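Local coordinates for beta-galactosidase (Streptococcus pneumoniae, PDB 4CUA), which hydrolyses terminal beta-galactosides as a multimodular enzyme and, through the carbohydrate-binding module described here, probably attaches to galactose-containing glycans, at residues N47-W52 / R169-T174; N56-V61 / R159-K164; V81-D86 / A138-G143. All coordinates share one frame; numbering follows the deposited sequence.

Interaction 1: residues N47-W52 / R169-T174; sequences NRWTNW and RGTSIT. With CA (calcium ion), chain C; EDO (1,2-ethanediol), chain D; EDO (1,2-ethanediol), chain F.
R169 reaches out alongside W52, the two side chains pointing the same way. Its chain bends at the third torsion, which brings the guanidinium to the benzo end of the indole, NH1 3.5 Å from CZ2 of W52, the two planes 55° apart. G170 brings its CA within 4.1 Å of W52 CA, the two backbones lying directly against each other. At T171 the backbone and a side chain share the pairing: T171 N donates almost straight to OD1 of N51 (2.8 Å, 168°), while T171 O takes the N51 backbone N at 3.2 Å. ND2 of N51 and OG1 of T171 both donate to one water, and the ring of W49 brings CZ3 against T171 O. S172 sits opposite T50 in a non-hydrogen-bonded pair; its OG, hydrogen-bonded to H84, touches CG2 of T50 and CD of R48. I173 and W49 form the hydrogen-bonded pair, W49 N to I173 O at 2.8 Å and I173 N to W49 O at 2.9 Å. T174 ends the run: its hydroxyl, placed by OG1 standing opposite the backbone N (chi1 -179°), donates to N47 O at 2.8 Å, and its carbonyl O joins OD1 of N47 on the calcium ion. N33, D36, L38 and E175 complete that site, so the metal ties the two segments together just past the strand pair. The short strand 49-50 thus pairs antiparallel with strand 172-177. From strand 49-50 the W49 ring packs against A59 and V61 of strand 58-67 and M162 of strand 157-163, with its NE1 held by D24, and I173 packs on V81 and F83 of strand 70-83.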
ATOM      1  N   ASN A  47      10.780  -3.828 -10.359  1.00 10.12           N
ATOM      2  CA  ASN A  47       9.359  -3.457 -10.297  1.00  8.65           C
ATOM      3  C   ASN A  47       8.941  -3.357  -8.822  1.00  8.41           C
ATOM      4  O   ASN A  47       8.815  -4.354  -8.130  1.00  9.11           O
ATOM      5  CB  ASN A  47       8.483  -4.519 -10.975  1.00  9.03           C
ATOM      6  CG  ASN A  47       7.020  -4.110 -10.952  1.00  8.90           C
ATOM      7  OD1 ASN A  47       6.279  -4.481 -10.022  1.00  9.02           O
ATOM      8  ND2 ASN A  47       6.621  -3.344 -11.922  1.00 10.83           N
ATOM      9  N   ARG A  48       8.880  -2.145  -8.322  1.00  7.77           N
ATOM     10  CA  ARG A  48       8.657  -1.937  -6.903  1.00  7.39           C
ATOM     11  C   ARG A  48       8.322  -0.509  -6.598  1.00  7.44           C
ATOM     12  O   ARG A  48       8.751   0.395  -7.328  1.00  7.95           O
ATOM     13  CB  ARG A  48       9.859  -2.409  -6.110  1.00  7.92           C
ATOM     14  CG  ARG A  48      11.181  -1.825  -6.586  1.00  7.86           C
ATOM     15  CD  ARG A  48      12.310  -2.326  -5.737  1.00  9.65           C
ATOM     16  NE  ARG A  48      13.623  -1.872  -6.173  1.00  9.34           N
ATOM     17  CZ  ARG A  48      14.398  -2.512  -7.048  1.00 10.16           C
ATOM     18  NH1 ARG A  48      14.015  -3.599  -7.674  1.00 10.20           N
ATOM     19  NH2 ARG A  48      15.595  -1.979  -7.358  1.00 11.84           N
ATOM     20  N   TRP A  49       7.541  -0.287  -5.519  1.00  7.36           N
ATOM     21  CA  TRP A  49       7.556   0.968  -4.825  1.00  6.89           C
ATOM     22  C   TRP A  49       8.654   0.896  -3.789  1.00  7.57           C
ATOM     23  O   TRP A  49       8.873  -0.138  -3.154  1.00  7.34           O
ATOM     24  CB  TRP A  49       6.239   1.197  -4.096  1.00  6.87           C
ATOM     25  CG  TRP A  49       6.331   2.334  -3.108  1.00  6.54           C
ATOM     26  CD1 TRP A  49       6.113   3.616  -3.368  1.00  7.31           C
ATOM     27  CD2 TRP A  49       6.684   2.236  -1.710  1.00  7.27           C
ATOM     28  NE1 TRP A  49       6.295   4.367  -2.229  1.00  7.40           N
ATOM     29  CE2 TRP A  49       6.675   3.549  -1.212  1.00  7.53           C
ATOM     30  CE3 TRP A  49       7.028   1.194  -0.882  1.00  7.65           C
ATOM     31  CZ2 TRP A  49       6.952   3.837   0.130  1.00  7.47           C
ATOM     32  CZ3 TRP A  49       7.293   1.482   0.465  1.00  7.54           C
ATOM     33  CH2 TRP A  49       7.258   2.795   0.935  1.00  8.09           C
ATOM     34  N   THR A  50       9.384   2.004  -3.622  1.00  7.58           N
ATOM     35  CA  THR A  50      10.245   2.151  -2.441  1.00  8.06           C
ATOM     36  C   THR A  50      10.197   3.593  -2.046  1.00  8.31           C
ATOM     37  O   THR A  50       9.784   4.442  -2.811  1.00  8.53           O
ATOM     38  CB  THR A  50      11.715   1.777  -2.710  1.00  8.41           C
ATOM     39  OG1 THR A  50      12.388   2.872  -3.325  1.00  9.16           O
ATOM     40  CG2 THR A  50      11.923   0.539  -3.555  1.00  9.41           C
ATOM     41  N   ASN A  51      10.692   3.837  -0.824  1.00  8.62           N
ATOM     42  CA  ASN A  51      11.003   5.208  -0.372  1.00  8.87           C
ATOM     43  C   ASN A  51      12.526   5.282  -0.154  1.00  8.79           C
ATOM     44  O   ASN A  51      12.971   6.011   0.755  1.00  9.46           O
ATOM     45  CB  ASN A  51      10.203   5.648   0.800  1.00  9.03           C
ATOM     46  CG  ASN A  51      10.415   4.817   2.035  1.00  9.69           C
ATOM     47  OD1 ASN A  51      10.973   3.726   1.956  1.00  9.85           O
ATOM     48  ND2 ASN A  51       9.911   5.310   3.187  1.00 12.10           N
ATOM     49  N   TRP A  52      13.285   4.609  -0.984  1.00  8.60           N
ATOM     50  CA  TRP A  52      14.748   4.591  -0.905  1.00  9.43           C
ATOM     51  C   TRP A  52      15.281   6.020  -0.976  1.00 10.91           C
ATOM     52  O   TRP A  52      14.965   6.764  -1.845  1.00 10.64           O
ATOM     53  CB  TRP A  52      15.318   3.722  -2.012  1.00 10.71           C
ATOM     54  CG  TRP A  52      16.811   3.705  -2.048  1.00 12.37           C
ATOM     55  CD1 TRP A  52      17.635   2.918  -1.278  1.00 13.94           C
ATOM     56  CD2 TRP A  52      17.650   4.457  -2.917  1.00 14.91           C
ATOM     57  NE1 TRP A  52      18.951   3.193  -1.610  1.00 16.37           N
ATOM     58  CE2 TRP A  52      18.980   4.091  -2.624  1.00 15.12           C
ATOM     59  CE3 TRP A  52      17.426   5.409  -3.890  1.00 15.26           C
ATOM     60  CZ2 TRP A  52      20.089   4.694  -3.262  1.00 18.38           C
ATOM     61  CZ3 TRP A  52      18.541   6.002  -4.544  1.00 18.89           C
ATOM     62  CH2 TRP A  52      19.837   5.632  -4.215  1.00 17.95           C
ATOM     63  N   ARG A 169      18.049   1.987   3.615  1.00 13.68           N
ATOM     64  CA  ARG A 169      17.784   3.348   3.219  1.00 13.40           C
ATOM     65  C   ARG A 169      16.279   3.521   2.773  1.00 12.73           C
ATOM     66  O   ARG A 169      15.854   4.596   2.363  1.00 12.38           O
ATOM     67  CB  ARG A 169      18.756   3.768   2.123  1.00 15.47           C
ATOM     68  CG  ARG A 169      20.242   3.847   2.589  1.00 16.38           C
ATOM     69  CD  ARG A 169      21.184   4.099   1.453  1.00 17.15           C
ATOM     70  NE  ARG A 169      21.112   5.521   1.021  1.00 17.87           N
ATOM     71  CZ  ARG A 169      21.714   5.995  -0.063  1.00 15.89           C
ATOM     72  NH1 ARG A 169      22.474   5.244  -0.824  1.00 18.63           N
ATOM     73  NH2 ARG A 169      21.579   7.294  -0.334  1.00 17.29           N
ATOM     74  N   GLY A 170      15.496   2.427   2.867  1.00 11.20           N
ATOM     75  CA  GLY A 170      14.071   2.518   2.605  1.00 11.50           C
ATOM     76  C   GLY A 170      13.392   1.187   2.724  1.00 10.39           C
ATOM     77  O   GLY A 170      14.040   0.163   2.916  1.00 11.21           O
ATOM     78  N   THR A 171      12.054   1.273   2.581  1.00 10.06           N
ATOM     79  CA  THR A 171      11.143   0.129   2.562  1.00  9.94           C
ATOM     80  C   THR A 171      10.823  -0.122   1.107  1.00  9.97           C
ATOM     81  O   THR A 171      10.868   0.785   0.278  1.00  9.30           O
ATOM     82  CB  THR A 171       9.899   0.422   3.368  1.00 10.99           C
ATOM     83  OG1 THR A 171      10.338   0.693   4.718  1.00 13.27           O
ATOM     84  CG2 THR A 171       8.972  -0.786   3.414  1.00 12.53           C
ATOM     85  N   SER A 172      10.501  -1.368   0.806  1.00  9.50           N
ATOM     86  CA  SER A 172      10.282  -1.772  -0.564  1.00  8.74           C
ATOM     87  C   SER A 172       9.191  -2.849  -0.743  1.00  7.97           C
ATOM     88  O   SER A 172       9.195  -3.862  -0.059  1.00  8.60           O
ATOM     89  CB  SER A 172      11.583  -2.299  -1.140  1.00  9.17           C
ATOM     90  OG  SER A 172      11.486  -2.747  -2.492  1.00  9.59           O
ATOM     91  N   ILE A 173       8.346  -2.666  -1.737  1.00  7.16           N
ATOM     92  CA  ILE A 173       7.212  -3.548  -2.046  1.00  6.54           C
ATOM     93  C   ILE A 173       7.104  -3.722  -3.550  1.00  6.20           C
ATOM     94  O   ILE A 173       6.946  -2.758  -4.275  1.00  7.25           O
ATOM     95  CB  ILE A 173       5.912  -2.940  -1.529  1.00  6.74           C
ATOM     96  CG1 ILE A 173       5.892  -2.855  -0.008  1.00  7.32           C
ATOM     97  CG2 ILE A 173       4.694  -3.762  -2.010  1.00  6.66           C
ATOM     98  CD1 ILE A 173       4.727  -2.028   0.541  1.00  7.22           C
ATOM     99  N   THR A 174       7.120  -4.996  -4.003  1.00  6.95           N
ATOM    100  CA  THR A 174       6.908  -5.246  -5.455  1.00  7.14           C
ATOM    101  C   THR A 174       5.402  -5.294  -5.844  1.00  6.86           C
ATOM    102  O   THR A 174       5.055  -4.867  -6.912  1.00  7.25           O
ATOM    103  CB  THR A 174       7.639  -6.470  -5.944  1.00  7.71           C
ATOM    104  OG1 THR A 174       7.395  -6.619  -7.350  1.00  7.79           O
ATOM    105  CG2 THR A 174       7.318  -7.722  -5.236  1.00  8.28           C
TER
HETATM  106 CA    CA C2644       4.223  -4.829  -9.107  1.00  7.43          CA
HETATM  107  C1  EDO D2645      16.299   0.137  -4.335  1.00 13.82           C
HETATM  108  O1  EDO D2645      17.108  -0.583  -5.250  1.00 14.33           O
HETATM  109  C2  EDO D2645      15.576   1.307  -4.967  1.00 13.40           C
HETATM  110  O2  EDO D2645      14.631   0.768  -5.950  1.00 12.04           O
HETATM  111  C1  EDO F2647      10.476   0.676 -11.994  1.00 14.77           C
HETATM  112  O1  EDO F2647       9.662   1.782 -11.692  1.00 13.30           O
HETATM  113  C2  EDO F2647      11.418   0.388 -10.838  1.00 14.49           C
HETATM  114  O2  EDO F2647      10.696  -0.114  -9.681  1.00 11.38           O
HETATM  115  O   HOH W   1       9.324   3.321   5.341  1.00 13.24           O

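Interaction 2: residues N56-V61 / R159-K164; sequences NPEASV and RIRMVK. With EDO (1,2-ethanediol), chain E.
P57 to V61 run antiparallel to I160 to K164, the axes of strands 58-61 and 159-163 passing 4.5 Å apart at 161°, with hydrogen-bonded pairs A59-M162 and V61-I160 alternating with non-hydrogen-bonded pairs E58-V163 and S60-R161, and K164 N closing the end on P57 O. On the face of E58, S60, R161 and V163, the extended E58 chain reaches diagonally past its pair partner V163 to R161. OE2 of E58 forms a salt bridge with NH1 of R161, 2.9 Å, met on the syn side of the carboxylate, whose plane is nearly perpendicular to the guanidinium (89°). A bend at chi3 (52°) brings the R161 guanidinium to the carboxylate, and R161 CG also lies 3.4 Å from E58 OE2. A water donates hydrogen bonds to the same OE2 and to R161 O. Further along, S60 OG and R159 NH1 each lie 2.7 Å from O2 of one 1,2-ethanediol, probably from the crystallisation liquor. On the other face the selenomethionine M162 folds back, its CE 3.9 Å from CG2 of V61 and close to A59 O; this side is apolar and buried. The contact is therefore two-sided: an apolar face toward the core and a charged one. R161 is shared between E58 and E98, and E98 also pairs with R159, which would favour the charged carboxylates of E58 and E98 and probably restrains the R161 guanidinium.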
ATOM      1  N   ASN A  56      11.813  10.959   4.917  1.00 13.83           N
ATOM      2  CA  ASN A  56      11.058  10.443   6.044  1.00 13.46           C
ATOM      3  C   ASN A  56      11.285   8.946   6.117  1.00 15.80           C
ATOM      4  O   ASN A  56      11.076   8.245   5.121  1.00 15.40           O
ATOM      5  CB  ASN A  56       9.542  10.713   5.911  1.00 15.16           C
ATOM      6  CG  ASN A  56       8.759  10.465   7.199  1.00 15.42           C
ATOM      7  OD1 ASN A  56       9.151   9.736   8.121  1.00 16.17           O
ATOM      8  ND2 ASN A  56       7.603  11.074   7.226  1.00 17.24           N
ATOM      9  N   PRO A  57      11.700   8.446   7.271  1.00 15.77           N
ATOM     10  CA  PRO A  57      11.894   6.982   7.365  1.00 17.18           C
ATOM     11  C   PRO A  57      10.580   6.196   7.396  1.00 15.51           C
ATOM     12  O   PRO A  57      10.635   4.963   7.255  1.00 15.78           O
ATOM     13  CB  PRO A  57      12.645   6.795   8.709  1.00 19.60           C
ATOM     14  CG  PRO A  57      12.325   7.998   9.525  1.00 19.19           C
ATOM     15  CD  PRO A  57      12.168   9.134   8.510  1.00 16.50           C
ATOM     16  N   GLU A  58       9.499   6.886   7.702  1.00 14.48           N
ATOM     17  CA  GLU A  58       8.159   6.311   7.665  1.00 13.96           C
ATOM     18  C   GLU A  58       7.433   6.687   6.413  1.00 13.46           C
ATOM     19  O   GLU A  58       7.483   7.830   5.960  1.00 13.70           O
ATOM     20  CB  GLU A  58       7.345   6.756   8.870  1.00 14.17           C
ATOM     21  CG  GLU A  58       5.986   6.003   9.041  1.00 15.85           C
ATOM     22  CD  GLU A  58       5.091   6.443  10.197  1.00 18.56           C
ATOM     23  OE1 GLU A  58       4.781   7.619  10.325  1.00 25.37           O
ATOM     24  OE2 GLU A  58       4.595   5.554  10.906  1.00 20.70           O
ATOM     25  N   ALA A  59       6.770   5.702   5.764  1.00 10.90           N
ATOM     26  CA  ALA A  59       5.846   6.017   4.665  1.00 10.11           C
ATOM     27  C   ALA A  59       4.727   4.989   4.639  1.00 10.17           C
ATOM     28  O   ALA A  59       4.858   3.912   5.177  1.00 10.59           O
ATOM     29  CB  ALA A  59       6.594   5.992   3.310  1.00 10.81           C
ATOM     30  N   SER A  60       3.638   5.345   4.000  1.00  9.36           N
ATOM     31  CA  SER A  60       2.496   4.438   3.835  1.00  9.50           C
ATOM     32  C   SER A  60       2.274   4.221   2.356  1.00  9.32           C
ATOM     33  O   SER A  60       2.516   5.068   1.496  1.00  9.06           O
ATOM     34  CB  SER A  60       1.250   5.014   4.476  1.00 10.11           C
ATOM     35  OG  SER A  60       0.925   6.319   4.084  1.00  9.72           O
ATOM     36  N   VAL A  61       1.757   3.023   2.077  1.00  8.44           N
ATOM     37  CA  VAL A  61       1.274   2.582   0.769  1.00  7.73           C
ATOM     38  C   VAL A  61      -0.131   2.033   0.947  1.00  8.07           C
ATOM     39  O   VAL A  61      -0.345   1.231   1.873  1.00  8.12           O
ATOM     40  CB  VAL A  61       2.178   1.459   0.249  1.00  8.06           C
ATOM     41  CG1 VAL A  61       1.595   0.807  -0.992  1.00  7.84           C
ATOM     42  CG2 VAL A  61       3.595   2.014  -0.070  1.00  9.19           C
ATOM     43  N   ARG A 159      -4.393   1.200   4.003  1.00 10.44           N
ATOM     44  CA  ARG A 159      -2.971   1.433   3.823  1.00  9.79           C
ATOM     45  C   ARG A 159      -2.145   0.725   4.871  1.00  9.78           C
ATOM     46  O   ARG A 159      -2.637   0.356   5.969  1.00 10.25           O
ATOM     47  CB  ARG A 159      -2.605   2.910   3.811  1.00 10.24           C
ATOM     48  CG  ARG A 159      -2.641   3.601   5.175  1.00 11.39           C
ATOM     49  CD  ARG A 159      -2.462   5.101   4.996  1.00 13.94           C
ATOM     50  NE  ARG A 159      -2.373   5.704   6.326  1.00 15.41           N
ATOM     51  CZ  ARG A 159      -2.246   7.027   6.491  1.00 16.33           C
ATOM     52  NH1 ARG A 159      -2.126   7.833   5.443  1.00 16.75           N
ATOM     53  NH2 ARG A 159      -2.192   7.496   7.718  1.00 17.89           N
ATOM     54  N   ILE A 160      -0.896   0.483   4.533  1.00  9.05           N
ATOM     55  CA  ILE A 160       0.088  -0.026   5.427  1.00  9.01           C
ATOM     56  C   ILE A 160       1.157   1.074   5.606  1.00  9.40           C
ATOM     57  O   ILE A 160       1.761   1.510   4.685  1.00  8.88           O
ATOM     58  CB  ILE A 160       0.610  -1.442   5.032  1.00  9.71           C
ATOM     59  CG1 ILE A 160       1.564  -1.962   6.059  1.00 10.01           C
ATOM     60  CG2 ILE A 160       1.232  -1.434   3.624  1.00 10.07           C
ATOM     61  CD1 ILE A 160       2.040  -3.388   5.864  1.00 10.59           C
ATOM     62  N   ARG A 161       1.338   1.478   6.866  1.00 10.46           N
ATOM     63  CA  ARG A 161       2.218   2.603   7.243  1.00 10.60           C
ATOM     64  C   ARG A 161       3.404   2.024   7.971  1.00 11.09           C
ATOM     65  O   ARG A 161       3.271   1.281   8.989  1.00 11.62           O
ATOM     66  CB  ARG A 161       1.405   3.561   8.104  1.00 11.23           C
ATOM     67  CG  ARG A 161       2.218   4.780   8.565  1.00 12.43           C
ATOM     68  CD  ARG A 161       1.322   5.849   9.087  1.00 14.17           C
ATOM     69  NE  ARG A 161       0.370   5.392  10.102  1.00 14.48           N
ATOM     70  CZ  ARG A 161       0.651   5.174  11.376  1.00 17.73           C
ATOM     71  NH1 ARG A 161       1.859   5.415  11.876  1.00 17.15           N
ATOM     72  NH2 ARG A 161      -0.320   4.762  12.165  1.00 19.61           N
HETATM   73  N   MSE A 162       4.600   2.307   7.459  1.00 10.51           N
HETATM   74  CA  MSE A 162       5.766   1.505   7.719  1.00 10.83           C
HETATM   75  C   MSE A 162       7.037   2.280   8.004  1.00 11.17           C
HETATM   76  O   MSE A 162       7.291   3.276   7.338  1.00 13.67           O
HETATM   77  CB  MSE A 162       6.134   0.697   6.458  1.00 12.36           C
HETATM   78  CG  MSE A 162       4.987  -0.253   6.082  1.00 11.47           C
HETATM   79 SE   MSE A 162       5.252  -0.994   4.279  1.00 18.39          SE
HETATM   80  CE  MSE A 162       4.994   0.652   3.262  1.00 11.75           C
ATOM     81  N   VAL A 163       7.801   1.863   8.990  1.00 11.75           N
ATOM     82  CA  VAL A 163       9.091   2.501   9.264  1.00 13.21           C
ATOM     83  C   VAL A 163      10.193   1.623   8.752  1.00 11.36           C
ATOM     84  O   VAL A 163      10.242   0.398   9.040  1.00 13.41           O
ATOM     85  CB  VAL A 163       9.284   2.734  10.773  1.00 14.25           C
ATOM     86  CG1 VAL A 163      10.578   3.502  10.966  1.00 15.60           C
ATOM     87  CG2 VAL A 163       8.150   3.543  11.340  1.00 13.85           C
ATOM     88  N   LYS A 164      11.133   2.179   7.984  1.00 14.27           N
ATOM     89  CA  LYS A 164      12.221   1.395   7.455  1.00 14.32           C
ATOM     90  C   LYS A 164      13.116   0.781   8.487  1.00 14.55           C
ATOM     91  O   LYS A 164      13.214   1.308   9.594  1.00 14.79           O
ATOM     92  CB  LYS A 164      13.094   2.225   6.521  1.00 16.06           C
ATOM     93  CG  LYS A 164      13.983   3.213   7.253  1.00 15.88           C
ATOM     94  CD  LYS A 164      14.985   3.852   6.311  1.00 16.59           C
ATOM     95  CE  LYS A 164      16.054   4.639   7.106  1.00 16.79           C
ATOM     96  NZ  LYS A 164      16.869   3.759   7.996  1.00 16.97           N
TER
HETATM   97  C1  EDO E2646      -0.794   9.682   3.296  1.00 17.51           C
HETATM   98  O1  EDO E2646      -0.131  10.652   2.631  1.00 21.69           O
HETATM   99  C2  EDO E2646      -1.106   8.560   2.221  1.00 16.38           C
HETATM  100  O2  EDO E2646      -1.255   7.410   2.871  1.00 14.74           O
HETATM  101  O   HOH W   1       9.324   3.321   5.341  1.00 13.24           O
HETATM  102  O   HOH W   2       4.648   2.856  11.157  1.00 21.12           O

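Interaction 3: residues V81-D86 / A138-G143; sequences VGFHED and AQLKAG. With EDO (1,2-ethanediol), chain D.
F83 and L140 meet at an angle, the methyl CD1 of L140 lying 3.9 Å from CE2 of the phenyl ring and 4.0 Å from CZ. CG of F83 stands opposite its own carbonyl carbon (chi1 -66°), which sends the ring along the 138-143 segment toward L140, while its CB stays beside K141 O and the CA of A142. CG1 of V81 sits over one face of the same ring, near its rim. A142 is the second point of contact: its CB turns toward E85 and, in one of the two conformers of that glutamate, touches CG at 3.5 Å. The single backbone bond, G143 N to F83 O, is 2.9 Å long and nearly straight at 167°; A142 CA adds a weak CA-H...O contact to the same oxygen (3.3 Å). G143 adopts a positive phi (93°), a backbone shape suited to glycine. The contact lays the loop leading into strand 145-155 over the end of strand 70-83. N146 and F148 of strand 145-155 line the side of L140, P92 touches both L140 and F83, and I173 of strand 172-177 packs against F83 and V81.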
ATOM      1  N   VAL A  81       1.326  -8.482   0.984  1.00  9.44           N
ATOM      2  CA  VAL A  81       2.404  -7.566   0.579  1.00  9.21           C
ATOM      3  C   VAL A  81       3.653  -8.340   0.287  1.00  8.35           C
ATOM      4  O   VAL A  81       4.206  -9.036   1.134  1.00  8.47           O
ATOM      5  CB  VAL A  81       2.729  -6.560   1.677  1.00  9.15           C
ATOM      6  CG1 VAL A  81       3.787  -5.544   1.208  1.00  9.58           C
ATOM      7  CG2 VAL A  81       1.508  -5.854   2.164  1.00  9.13           C
ATOM      8  N   GLY A  82       4.138  -8.169  -0.928  1.00  8.26           N
ATOM      9  CA  GLY A  82       5.394  -8.759  -1.353  1.00  8.09           C
ATOM     10  C   GLY A  82       6.533  -7.791  -1.104  1.00  8.66           C
ATOM     11  O   GLY A  82       6.773  -6.910  -1.909  1.00  8.91           O
ATOM     12  N   PHE A  83       7.212  -7.952  -0.001  1.00  8.67           N
ATOM     13  CA  PHE A  83       8.379  -7.130   0.270  1.00  9.20           C
ATOM     14  C   PHE A  83       9.552  -7.534  -0.593  1.00  8.69           C
ATOM     15  O   PHE A  83       9.825  -8.733  -0.806  1.00 10.38           O
ATOM     16  CB  PHE A  83       8.727  -7.190   1.774  1.00  9.21           C
ATOM     17  CG  PHE A  83       7.680  -6.578   2.650  1.00 10.66           C
ATOM     18  CD1 PHE A  83       7.483  -5.204   2.659  1.00 10.03           C
ATOM     19  CD2 PHE A  83       6.829  -7.363   3.434  1.00 10.73           C
ATOM     20  CE1 PHE A  83       6.487  -4.642   3.456  1.00 11.18           C
ATOM     21  CE2 PHE A  83       5.832  -6.801   4.201  1.00 11.32           C
ATOM     22  CZ  PHE A  83       5.658  -5.439   4.218  1.00 11.50           C
ATOM     23  N   HIS A  84      10.354  -6.554  -0.999  1.00  8.99           N
ATOM     24  CA  HIS A  84      11.562  -6.751  -1.742  1.00  9.31           C
ATOM     25  C   HIS A  84      12.755  -6.269  -0.939  1.00 10.49           C
ATOM     26  O   HIS A  84      12.617  -5.395  -0.141  1.00 10.37           O
ATOM     27  CB  HIS A  84      11.442  -6.071  -3.133  1.00  9.87           C
ATOM     28  CG  HIS A  84      12.751  -5.653  -3.736  1.00 10.79           C
ATOM     29  ND1 HIS A  84      13.379  -4.502  -3.365  1.00 11.24           N
ATOM     30  CD2 HIS A  84      13.569  -6.261  -4.623  1.00 11.26           C
ATOM     31  CE1 HIS A  84      14.519  -4.377  -4.021  1.00 11.44           C
ATOM     32  NE2 HIS A  84      14.664  -5.432  -4.801  1.00 11.85           N
ATOM     33  N   GLU A  85      13.903  -6.864  -1.169  0.53 11.63           N
ATOM     34  CA  GLU A  85      15.112  -6.392  -0.489  0.53 12.58           C
ATOM     35  C   GLU A  85      16.313  -6.483  -1.389  0.53 12.73           C
ATOM     36  O   GLU A  85      16.488  -7.419  -2.167  0.53 13.63           O
ATOM     37  CB  GLU A  85      15.386  -7.180   0.798  0.53 13.91           C
ATOM     38  CG  GLU A  85      15.820  -8.614   0.595  0.53 15.20           C
ATOM     39  CD  GLU A  85      16.166  -9.311   1.902  0.53 16.66           C
ATOM     40  OE1 GLU A  85      16.185  -8.665   2.952  0.53 19.32           O
ATOM     41  OE2 GLU A  85      16.393 -10.535   1.879  0.53 19.39           O
ATOM     42  N   ASP A  86      17.183  -5.491  -1.221  1.00 13.08           N
ATOM     43  CA  ASP A  86      18.509  -5.457  -1.833  1.00 12.83           C
ATOM     44  C   ASP A  86      19.434  -4.746  -0.792  1.00 13.70           C
ATOM     45  O   ASP A  86      19.037  -4.598   0.348  1.00 13.43           O
ATOM     46  CB  ASP A  86      18.514  -4.883  -3.243  1.00 13.02           C
ATOM     47  CG  ASP A  86      18.100  -3.391  -3.317  1.00 12.55           C
ATOM     48  OD1 ASP A  86      18.164  -2.657  -2.315  1.00 13.41           O
ATOM     49  OD2 ASP A  86      17.743  -3.001  -4.478  1.00 14.40           O
ATOM     50  N   ALA A 138       4.865 -13.706  11.948  1.00 22.37           N
ATOM     51  CA  ALA A 138       5.643 -13.397  13.161  1.00 26.47           C
ATOM     52  C   ALA A 138       6.848 -12.546  12.835  1.00 23.35           C
ATOM     53  O   ALA A 138       7.277 -11.704  13.624  1.00 24.94           O
ATOM     54  CB  ALA A 138       6.074 -14.700  13.872  1.00 28.36           C
ATOM     55  N   GLN A 139       7.384 -12.719  11.620  1.00 21.50           N
ATOM     56  CA  GLN A 139       8.358 -11.780  11.079  1.00 21.74           C
ATOM     57  C   GLN A 139       8.117 -11.586   9.605  1.00 18.21           C
ATOM     58  O   GLN A 139       7.902 -12.537   8.861  1.00 18.73           O
ATOM     59  CB  GLN A 139       9.771 -12.243  11.288  1.00 25.83           C
ATOM     60  CG  GLN A 139      10.060 -13.635  10.870  1.00 34.65           C
ATOM     61  CD  GLN A 139      11.057 -14.306  11.803  1.00 43.98           C
ATOM     62  OE1 GLN A 139      11.870 -13.652  12.485  1.00 45.97           O
ATOM     63  NE2 GLN A 139      11.000 -15.635  11.831  1.00 50.42           N
ATOM     64  N   LEU A 140       8.189 -10.342   9.171  1.00 15.58           N
ATOM     65  CA  LEU A 140       8.072 -10.054   7.746  1.00 15.07           C
ATOM     66  C   LEU A 140       9.266 -10.611   7.026  1.00 16.61           C
ATOM     67  O   LEU A 140      10.412 -10.572   7.533  1.00 18.47           O
ATOM     68  CB  LEU A 140       7.997  -8.537   7.558  1.00 13.34           C
ATOM     69  CG  LEU A 140       6.887  -7.808   8.296  1.00 14.30           C
ATOM     70  CD1 LEU A 140       6.926  -6.322   7.931  1.00 13.62           C
ATOM     71  CD2 LEU A 140       5.530  -8.411   8.017  1.00 14.61           C
ATOM     72  N   LYS A 141       9.033 -11.091   5.798  1.00 16.27           N
ATOM     73  CA  LYS A 141      10.069 -11.652   4.987  1.00 18.06           C
ATOM     74  C   LYS A 141      10.041 -11.050   3.579  1.00 15.13           C
ATOM     75  O   LYS A 141       9.004 -10.970   2.914  1.00 15.76           O
ATOM     76  CB  LYS A 141       9.902 -13.168   4.854  1.00 21.43           C
ATOM     77  CG  LYS A 141      10.129 -13.932   6.155  1.00 28.15           C
ATOM     78  CD  LYS A 141      11.623 -14.145   6.407  1.00 34.67           C
ATOM     79  CE  LYS A 141      11.941 -14.636   7.825  1.00 38.54           C
ATOM     80  NZ  LYS A 141      10.894 -15.575   8.333  1.00 43.56           N
ATOM     81  N   ALA A 142      11.186 -10.607   3.113  1.00 13.32           N
ATOM     82  CA  ALA A 142      11.298 -10.269   1.738  1.00 13.12           C
ATOM     83  C   ALA A 142      11.292 -11.540   0.938  1.00 12.67           C
ATOM     84  O   ALA A 142      11.668 -12.607   1.417  1.00 13.04           O
ATOM     85  CB  ALA A 142      12.571  -9.496   1.462  1.00 13.59           C
ATOM     86  N   GLY A 143      10.871 -11.428  -0.317  1.00 11.48           N
ATOM     87  CA  GLY A 143      10.942 -12.540  -1.262  1.00 10.79           C
ATOM     88  C   GLY A 143       9.697 -13.411  -1.356  1.00 10.02           C
ATOM     89  O   GLY A 143       9.736 -14.453  -1.976  1.00 10.52           O
TER
HETATM   90  C1  EDO D2645      16.299   0.137  -4.335  1.00 13.82           C
HETATM   91  O1  EDO D2645      17.108  -0.583  -5.250  1.00 14.33           O
HETATM   92  C2  EDO D2645      15.576   1.307  -4.967  1.00 13.40           C
HETATM   93  O2  EDO D2645      14.631   0.768  -5.950  1.00 12.04           O

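How the interactions relate
The three contacts belong to one antiparallel sheet system and are nested in sequence, interaction 3 inside interaction 2 and that inside interaction 1. Interactions 1 and 2 have centres 10 Å apart and share water 1; W49 CD2 meets V61 CG2 at 3.5 Å. Between interactions 1 and 3, 11 Å apart, H84 ND1 lies 2.7 Å from S172 OG, and T174 N is 2.9 Å from G82 O. Interactions 2 and 3 join through M162 SE and F83 CE1, 3.9 Å apart. Only interaction 1 supplies calcium ligands, two of the six; the side chains of V61 and H84 lie about 10 and 9 Å from the ion. One 1,2-ethanediol bridges R48 and D86.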